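Local coordinates for malonyl CoA-acyl carrier protein transacylase (Synechocystis sp. PCC 6803 substr. Kazusa, PDB 4RR5) that transfers the malonyl group from malonyl-CoA to holo-acyl carrier protein, supplying malonyl-ACP for fatty acid biosynthesis, at residues 126-131 / 155-160; 134-139 / 171-176. All coordinates share one frame; numbering follows the deposited sequence.

Contact 1 (126-131 / 155-160)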
ATOM      1  N   ALA A 126      -7.370  14.068   1.516  1.00 37.68           N
ATOM      2  CA  ALA A 126      -7.249  14.376   2.941  1.00 41.01           C
ATOM      3  C   ALA A 126      -7.655  13.193   3.804  1.00 40.88           C
ATOM      4  O   ALA A 126      -8.522  12.406   3.424  1.00 41.95           O
ATOM      5  CB  ALA A 126      -8.091  15.592   3.307  1.00 41.33           C
ATOM      6  N   ALA A 127      -7.038  13.072   4.974  1.00 38.38           N
ATOM      7  CA  ALA A 127      -7.407  12.014   5.905  1.00 40.46           C
ATOM      8  C   ALA A 127      -8.260  12.586   7.033  1.00 44.08           C
ATOM      9  O   ALA A 127      -8.125  13.750   7.399  1.00 42.09           O
ATOM     10  CB  ALA A 127      -6.174  11.328   6.459  1.00 37.82           C
ATOM     11  N   LEU A 128      -9.144  11.760   7.573  1.00 37.63           N
ATOM     12  CA  LEU A 128     -10.058  12.207   8.606  1.00 36.90           C
ATOM     13  C   LEU A 128      -9.968  11.250   9.766  1.00 41.25           C
ATOM     14  O   LEU A 128     -10.164  10.050   9.601  1.00 41.33           O
ATOM     15  CB  LEU A 128     -11.493  12.285   8.079  1.00 37.90           C
ATOM     16  CG  LEU A 128     -11.751  13.318   6.985  1.00 35.88           C
ATOM     17  CD1 LEU A 128     -13.049  13.042   6.260  1.00 38.99           C
ATOM     18  CD2 LEU A 128     -11.796  14.684   7.600  1.00 43.64           C
ATOM     19  N   MET A 129      -9.635  11.767  10.939  1.00 47.82           N
ATOM     20  CA  MET A 129      -9.515  10.897  12.091  1.00 49.43           C
ATOM     21  C   MET A 129     -10.588  11.292  13.085  1.00 51.33           C
ATOM     22  O   MET A 129     -10.732  12.468  13.410  1.00 56.40           O
ATOM     23  CB  MET A 129      -8.113  10.971  12.719  1.00 56.41           C
ATOM     24  CG  MET A 129      -8.072  10.367  14.131  1.00 69.29           C
ATOM     25  SD  MET A 129      -6.459   9.999  14.876  1.00 98.12           S
ATOM     26  CE  MET A 129      -6.986   9.061  16.321  1.00 67.21           C
ATOM     27  N   LYS A 130     -11.349  10.298  13.531  1.00 47.61           N
ATOM     28  CA  LYS A 130     -12.410  10.486  14.509  1.00 56.44           C
ATOM     29  C   LYS A 130     -13.501  11.429  13.985  1.00 55.10           C
ATOM     30  O   LYS A 130     -13.592  12.585  14.400  1.00 59.06           O
ATOM     31  CB  LYS A 130     -11.832  11.014  15.828  1.00 58.18           C
ATOM     32  CG  LYS A 130     -12.046  10.088  17.015  1.00 56.10           C
ATOM     33  CD  LYS A 130     -10.982   9.013  17.076  1.00 60.93           C
ATOM     34  CE  LYS A 130     -11.321   7.970  18.125  1.00 62.17           C
ATOM     35  NZ  LYS A 130     -12.503   7.155  17.727  1.00 63.37           N
ATOM     36  N   PHE A 131     -14.334  10.918  13.084  1.00 53.97           N
ATOM     37  CA  PHE A 131     -15.331  11.745  12.409  1.00 52.09           C
ATOM     38  C   PHE A 131     -16.753  11.277  12.646  1.00 46.48           C
ATOM     39  O   PHE A 131     -16.997  10.150  13.057  1.00 44.17           O
ATOM     40  CB  PHE A 131     -15.059  11.789  10.894  1.00 48.56           C
ATOM     41  CG  PHE A 131     -14.973  10.443  10.260  1.00 45.95           C
ATOM     42  CD1 PHE A 131     -13.761   9.780  10.182  1.00 43.52           C
ATOM     43  CD2 PHE A 131     -16.109   9.829   9.753  1.00 49.65           C
ATOM     44  CE1 PHE A 131     -13.682   8.529   9.612  1.00 46.91           C
ATOM     45  CE2 PHE A 131     -16.039   8.578   9.178  1.00 48.32           C
ATOM     46  CZ  PHE A 131     -14.826   7.926   9.107  1.00 46.82           C
ATOM     47  N   GLU A 155     -12.135   4.672  12.939  1.00 45.20           N
ATOM     48  CA  GLU A 155     -11.812   6.037  13.312  1.00 48.92           C
ATOM     49  C   GLU A 155     -11.270   6.848  12.140  1.00 46.62           C
ATOM     50  O   GLU A 155     -11.171   8.076  12.220  1.00 48.29           O
ATOM     51  CB  GLU A 155     -10.781   6.044  14.445  1.00 53.39           C
ATOM     52  CG  GLU A 155     -11.001   4.990  15.515  1.00 57.55           C
ATOM     53  CD  GLU A 155     -10.106   5.213  16.715  1.00 65.51           C
ATOM     54  OE1 GLU A 155      -9.189   6.061  16.613  1.00 67.20           O
ATOM     55  OE2 GLU A 155     -10.315   4.555  17.759  1.00 63.96           O
ATOM     56  N   GLN A 156     -10.905   6.172  11.055  1.00 48.20           N
ATOM     57  CA  GLN A 156     -10.144   6.848  10.009  1.00 42.41           C
ATOM     58  C   GLN A 156     -10.471   6.462   8.567  1.00 41.66           C
ATOM     59  O   GLN A 156     -10.519   5.273   8.207  1.00 34.75           O
ATOM     60  CB  GLN A 156      -8.652   6.623  10.222  1.00 35.30           C
ATOM     61  CG  GLN A 156      -7.851   7.341   9.171  1.00 39.03           C
ATOM     62  CD  GLN A 156      -6.397   6.994   9.219  1.00 49.13           C
ATOM     63  OE1 GLN A 156      -5.854   6.694  10.291  1.00 49.00           O
ATOM     64  NE2 GLN A 156      -5.745   7.022   8.055  1.00 37.29           N
ATOM     65  N   VAL A 157     -10.667   7.492   7.744  1.00 34.21           N
ATOM     66  CA  VAL A 157     -10.778   7.329   6.307  1.00 33.99           C
ATOM     67  C   VAL A 157      -9.906   8.334   5.595  1.00 31.53           C
ATOM     68  O   VAL A 157      -9.356   9.241   6.204  1.00 34.11           O
ATOM     69  CB  VAL A 157     -12.215   7.519   5.800  1.00 35.32           C
ATOM     70  CG1 VAL A 157     -13.157   6.485   6.435  1.00 28.63           C
ATOM     71  CG2 VAL A 157     -12.671   8.968   6.038  1.00 32.70           C
ATOM     72  N   VAL A 158      -9.798   8.161   4.289  1.00 32.64           N
ATOM     73  CA  VAL A 158      -9.185   9.148   3.427  1.00 28.72           C
ATOM     74  C   VAL A 158     -10.145   9.470   2.298  1.00 27.09           C
ATOM     75  O   VAL A 158     -10.641   8.571   1.634  1.00 29.71           O
ATOM     76  CB  VAL A 158      -7.861   8.646   2.867  1.00 29.93           C
ATOM     77  CG1 VAL A 158      -7.431   9.492   1.681  1.00 27.32           C
ATOM     78  CG2 VAL A 158      -6.805   8.640   3.974  1.00 28.18           C
ATOM     79  N   ILE A 159     -10.440  10.747   2.100  1.00 29.84           N
ATOM     80  CA  ILE A 159     -11.271  11.148   0.975  1.00 31.99           C
ATOM     81  C   ILE A 159     -10.393  11.687  -0.149  1.00 31.09           C
ATOM     82  O   ILE A 159      -9.250  12.065   0.084  1.00 28.57           O
ATOM     83  CB  ILE A 159     -12.321  12.200   1.373  1.00 33.50           C
ATOM     84  CG1 ILE A 159     -11.667  13.416   2.018  1.00 32.83           C
ATOM     85  CG2 ILE A 159     -13.345  11.598   2.315  1.00 30.84           C
ATOM     86  CD1 ILE A 159     -12.670  14.471   2.377  1.00 44.89           C
ATOM     87  N   SER A 160     -10.930  11.699  -1.364  1.00 28.06           N
ATOM     88  CA  SER A 160     -10.148  12.038  -2.545  1.00 34.44           C
ATOM     89  C   SER A 160     -10.985  12.849  -3.522  1.00 41.55           C
ATOM     90  O   SER A 160     -12.190  12.636  -3.634  1.00 39.14           O
ATOM     91  CB  SER A 160      -9.627  10.766  -3.230  1.00 33.54           C
ATOM     92  OG  SER A 160      -8.801  11.052  -4.350  1.00 26.58           O
TER
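Lys130 and Glu155 face each other at the end of the strand pairing, just beyond Met129 and just before Gln156, and they join twice. The amide N of Lys130 gives a hydrogen bond to Glu155 O (2.6 Å), while the two side chains run side by side in the same direction and end in a long salt bridge, Lys130 NZ to Glu155 OE2 at 3.4 Å. The lysine chain, bent at chi2 and chi4, lays its CE 3.2 Å from Glu155 OE1. Since Glu155 OE2 also pairs with Arg274, an alanine here would probably leave both Lys130 and Arg274 without their carboxylate mate and let the lysine chain swing.

Behind this charged end, the Phe131 and Val157 side chains cross at about a right angle, Phe131 CZ 3.5 Å from Val157 CG1. The phenylalanine CG sits between the backbone N and the carbonyl carbon (chi1 55°), which brings the ring back beside the neighbouring strand, with Gln156 CA at its edge. Further in, Leu128 N and Val157 O (2.9 Å) and Ile159 N and Ala126 O (2.9 Å) belong to hydrogen-bonded pairs that bond in both directions. Between them lies the non-hydrogen-bonded pair Ala127 and Val158, with Ala127 CB 3.7 Å from Val158 CG2; the small alanine suits this spacing.

Val158 also touches Leu181, about 7 Å from the side chain of His188, probably an active-site residue, so this face probably backs the catalytic region. Ala126, Leu128, Val157 and Ile159 share the other, apolar face, packed by helices 163-171 and 133-140. Strands 178-180 and 146-153 continue the mixed sheet.

Contact 2 (134-139 / 171-176)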
ATOM      1  N   THR A 134     -22.036   9.701  10.163  1.00 56.00           N
ATOM      2  CA  THR A 134     -23.275  10.238   9.609  1.00 51.23           C
ATOM      3  C   THR A 134     -23.039  11.511   8.788  1.00 55.01           C
ATOM      4  O   THR A 134     -23.471  11.604   7.638  1.00 57.85           O
ATOM      5  CB  THR A 134     -24.279  10.535  10.731  1.00 53.91           C
ATOM      6  OG1 THR A 134     -24.439   9.363  11.543  1.00 57.07           O
ATOM      7  CG2 THR A 134     -25.622  10.948  10.158  1.00 50.77           C
ATOM      8  N   GLN A 135     -22.354  12.485   9.377  1.00 55.17           N
ATOM      9  CA  GLN A 135     -22.034  13.727   8.679  1.00 57.19           C
ATOM     10  C   GLN A 135     -21.096  13.513   7.502  1.00 58.15           C
ATOM     11  O   GLN A 135     -21.032  14.340   6.596  1.00 62.73           O
ATOM     12  CB  GLN A 135     -21.410  14.738   9.634  1.00 54.27           C
ATOM     13  CG  GLN A 135     -22.390  15.345  10.590  1.00 58.00           C
ATOM     14  CD  GLN A 135     -21.708  16.134  11.672  1.00 67.23           C
ATOM     15  OE1 GLN A 135     -20.585  16.604  11.492  1.00 67.48           O
ATOM     16  NE2 GLN A 135     -22.378  16.279  12.814  1.00 66.02           N
ATOM     17  N   LEU A 136     -20.343  12.421   7.528  1.00 53.25           N
ATOM     18  CA  LEU A 136     -19.479  12.108   6.401  1.00 55.60           C
ATOM     19  C   LEU A 136     -20.324  11.699   5.196  1.00 55.01           C
ATOM     20  O   LEU A 136     -20.056  12.136   4.074  1.00 47.17           O
ATOM     21  CB  LEU A 136     -18.478  11.004   6.757  1.00 50.45           C
ATOM     22  CG  LEU A 136     -17.495  10.718   5.621  1.00 52.27           C
ATOM     23  CD1 LEU A 136     -16.740  11.995   5.227  1.00 44.20           C
ATOM     24  CD2 LEU A 136     -16.537   9.583   5.971  1.00 45.33           C
ATOM     25  N   GLN A 137     -21.351  10.880   5.434  1.00 56.38           N
ATOM     26  CA  GLN A 137     -22.213  10.393   4.357  1.00 56.66           C
ATOM     27  C   GLN A 137     -23.010  11.482   3.681  1.00 62.13           C
ATOM     28  O   GLN A 137     -23.164  11.470   2.463  1.00 64.28           O
ATOM     29  CB  GLN A 137     -23.185   9.360   4.870  1.00 52.32           C
ATOM     30  CG  GLN A 137     -22.746   7.961   4.622  1.00 60.27           C
ATOM     31  CD  GLN A 137     -22.895   7.169   5.869  1.00 71.41           C
ATOM     32  OE1 GLN A 137     -23.685   7.539   6.732  1.00 78.02           O
ATOM     33  NE2 GLN A 137     -22.119   6.105   6.011  1.00 67.00           N
ATOM     34  N   GLN A 138     -23.543  12.409   4.468  1.00 62.28           N
ATOM     35  CA  GLN A 138     -24.303  13.513   3.898  1.00 62.90           C
ATOM     36  C   GLN A 138     -23.392  14.346   2.990  1.00 60.50           C
ATOM     37  O   GLN A 138     -23.794  14.739   1.894  1.00 61.86           O
ATOM     38  CB  GLN A 138     -24.935  14.381   5.004  1.00 65.31           C
ATOM     39  CG  GLN A 138     -23.922  15.048   5.928  1.00 72.38           C
ATOM     40  CD  GLN A 138     -24.530  16.065   6.874  1.00 73.89           C
ATOM     41  OE1 GLN A 138     -25.745  16.259   6.898  1.00 75.32           O
ATOM     42  NE2 GLN A 138     -23.677  16.730   7.655  1.00 68.13           N
ATOM     43  N   ALA A 139     -22.155  14.573   3.437  1.00 62.77           N
ATOM     44  CA  ALA A 139     -21.204  15.410   2.709  1.00 57.17           C
ATOM     45  C   ALA A 139     -20.662  14.692   1.478  1.00 56.65           C
ATOM     46  O   ALA A 139     -20.084  15.321   0.593  1.00 64.76           O
ATOM     47  CB  ALA A 139     -20.066  15.831   3.618  1.00 50.87           C
ATOM     48  N   ALA A 171     -14.304  21.299   6.230  1.00 66.78           N
ATOM     49  CA  ALA A 171     -14.868  22.366   7.053  1.00 63.75           C
ATOM     50  C   ALA A 171     -16.283  22.065   7.559  1.00 64.60           C
ATOM     51  O   ALA A 171     -16.738  22.675   8.523  1.00 54.32           O
ATOM     52  CB  ALA A 171     -14.850  23.670   6.272  1.00 48.88           C
ATOM     53  N   ASN A 172     -16.965  21.111   6.926  1.00 69.13           N
ATOM     54  CA  ASN A 172     -18.347  20.810   7.297  1.00 68.10           C
ATOM     55  C   ASN A 172     -18.601  19.300   7.525  1.00 71.47           C
ATOM     56  O   ASN A 172     -19.618  18.729   7.101  1.00 72.67           O
ATOM     57  CB  ASN A 172     -19.299  21.366   6.244  1.00 65.07           C
ATOM     58  CG  ASN A 172     -20.717  21.564   6.782  1.00 77.60           C
ATOM     59  OD1 ASN A 172     -21.298  20.678   7.414  1.00 79.37           O
ATOM     60  ND2 ASN A 172     -21.264  22.756   6.559  1.00 79.69           N
ATOM     61  N   VAL A 173     -17.641  18.652   8.182  1.00 65.33           N
ATOM     62  CA  VAL A 173     -17.837  17.330   8.780  1.00 62.17           C
ATOM     63  C   VAL A 173     -17.160  17.343  10.150  1.00 61.48           C
ATOM     64  O   VAL A 173     -15.973  17.665  10.260  1.00 56.09           O
ATOM     65  CB  VAL A 173     -17.270  16.183   7.916  1.00 59.97           C
ATOM     66  CG1 VAL A 173     -17.143  14.913   8.734  1.00 56.04           C
ATOM     67  CG2 VAL A 173     -18.160  15.928   6.717  1.00 60.31           C
ATOM     68  N   LYS A 174     -17.914  17.002  11.192  1.00 65.63           N
ATOM     69  CA  LYS A 174     -17.345  16.978  12.527  1.00 61.01           C
ATOM     70  C   LYS A 174     -16.298  15.880  12.610  1.00 65.75           C
ATOM     71  O   LYS A 174     -16.579  14.702  12.323  1.00 58.07           O
ATOM     72  CB  LYS A 174     -18.418  16.781  13.605  1.00 65.85           C
ATOM     73  CG  LYS A 174     -17.944  17.113  15.024  1.00 67.06           C
ATOM     74  CD  LYS A 174     -17.578  15.867  15.825  1.00 66.27           C
ATOM     75  CE  LYS A 174     -16.928  16.242  17.151  1.00 66.80           C
ATOM     76  NZ  LYS A 174     -15.450  16.403  17.002  1.00 69.59           N
ATOM     77  N   ALA A 175     -15.101  16.322  13.005  1.00 67.25           N
ATOM     78  CA  ALA A 175     -13.880  15.534  13.146  1.00 63.76           C
ATOM     79  C   ALA A 175     -12.710  16.479  13.236  1.00 70.56           C
ATOM     80  O   ALA A 175     -12.636  17.447  12.479  1.00 71.24           O
ATOM     81  CB  ALA A 175     -13.660  14.618  11.971  1.00 60.72           C
ATOM     82  N   ARG A 176     -11.773  16.195  14.122  1.00 61.26           N
ATOM     83  CA  ARG A 176     -10.422  16.620  13.834  1.00 69.56           C
ATOM     84  C   ARG A 176      -9.501  15.726  14.644  1.00 73.02           C
ATOM     85  O   ARG A 176      -9.896  15.176  15.689  1.00 62.08           O
ATOM     86  CB  ARG A 176     -10.207  18.156  14.047  1.00 73.44           C
ATOM     87  CG  ARG A 176     -10.552  18.817  15.372  1.00 74.27           C
ATOM     88  CD  ARG A 176     -10.631  20.357  15.152  1.00 74.40           C
ATOM     89  NE  ARG A 176     -11.347  20.685  13.911  1.00 65.23           N
ATOM     90  CZ  ARG A 176     -12.659  20.515  13.741  1.00 62.94           C
ATOM     91  NH1 ARG A 176     -13.402  20.043  14.740  1.00 67.17           N
ATOM     92  NH2 ARG A 176     -13.230  20.807  12.575  1.00 56.15           N
TER
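The amide oxygen of Gln135 accepts a hydrogen bond from the backbone N of Lys174, OE1 to N 2.7 Å, with an N-H...O angle of 156°. The donor lies nearly along the C=O axis of the glutamine amide. To reach it, Gln135 sets CG anti to its own carbonyl carbon (chi1 -73°) and runs on extended, so a long polar side chain carries its acceptor from the helix across to the loop. The same oxygen rests 3.0 Å from Lys174 CB, and the rest of the lysine chain leads away from the helix.

This is a helix packed against an irregular connection: 134-139 belongs to helix 133-140, and the loop segment 171-176 leads from the end of helix 163-171 to edge strand 178-180 of the mixed sheet in the acyl transferase domain.

The apolar partners of Val173 CG2 are Ala139 CB at 3.6 Å and Leu136 CD1 at 4.4 Å. A branched residue suits a shallow site on the helix surface, and Ala139, one turn on from Gln135, keeps that site low. The backbone O of Gln135 is a close van der Waals neighbour of Val173 CG2, at 3.3 Å. Asp132, just before the helix, bonds through OD2 to Gln135 N and through its backbone to Lys174.

From the N terminus, the chain runs up strand 124-129, turns through Lys130 and Phe131, and enters helix 133-140, so the first segments of both contacts follow one another. Strand 146-153 and a tight turn then bring it to 155-160, where contact 1 closes a loop that includes the helix. Helix 163-171 follows, and 171-176 closes the second loop against 134-139. The segments alternate, so the two loops cross instead of nesting. Contact 1 joins neighbouring strands of the mixed sheet; contact 2 ties a helix to the connection entering edge strand 178-180. They meet directly where Phe131 CB lies 3.3 Å from Ala175 CB and its ring packs on Leu136.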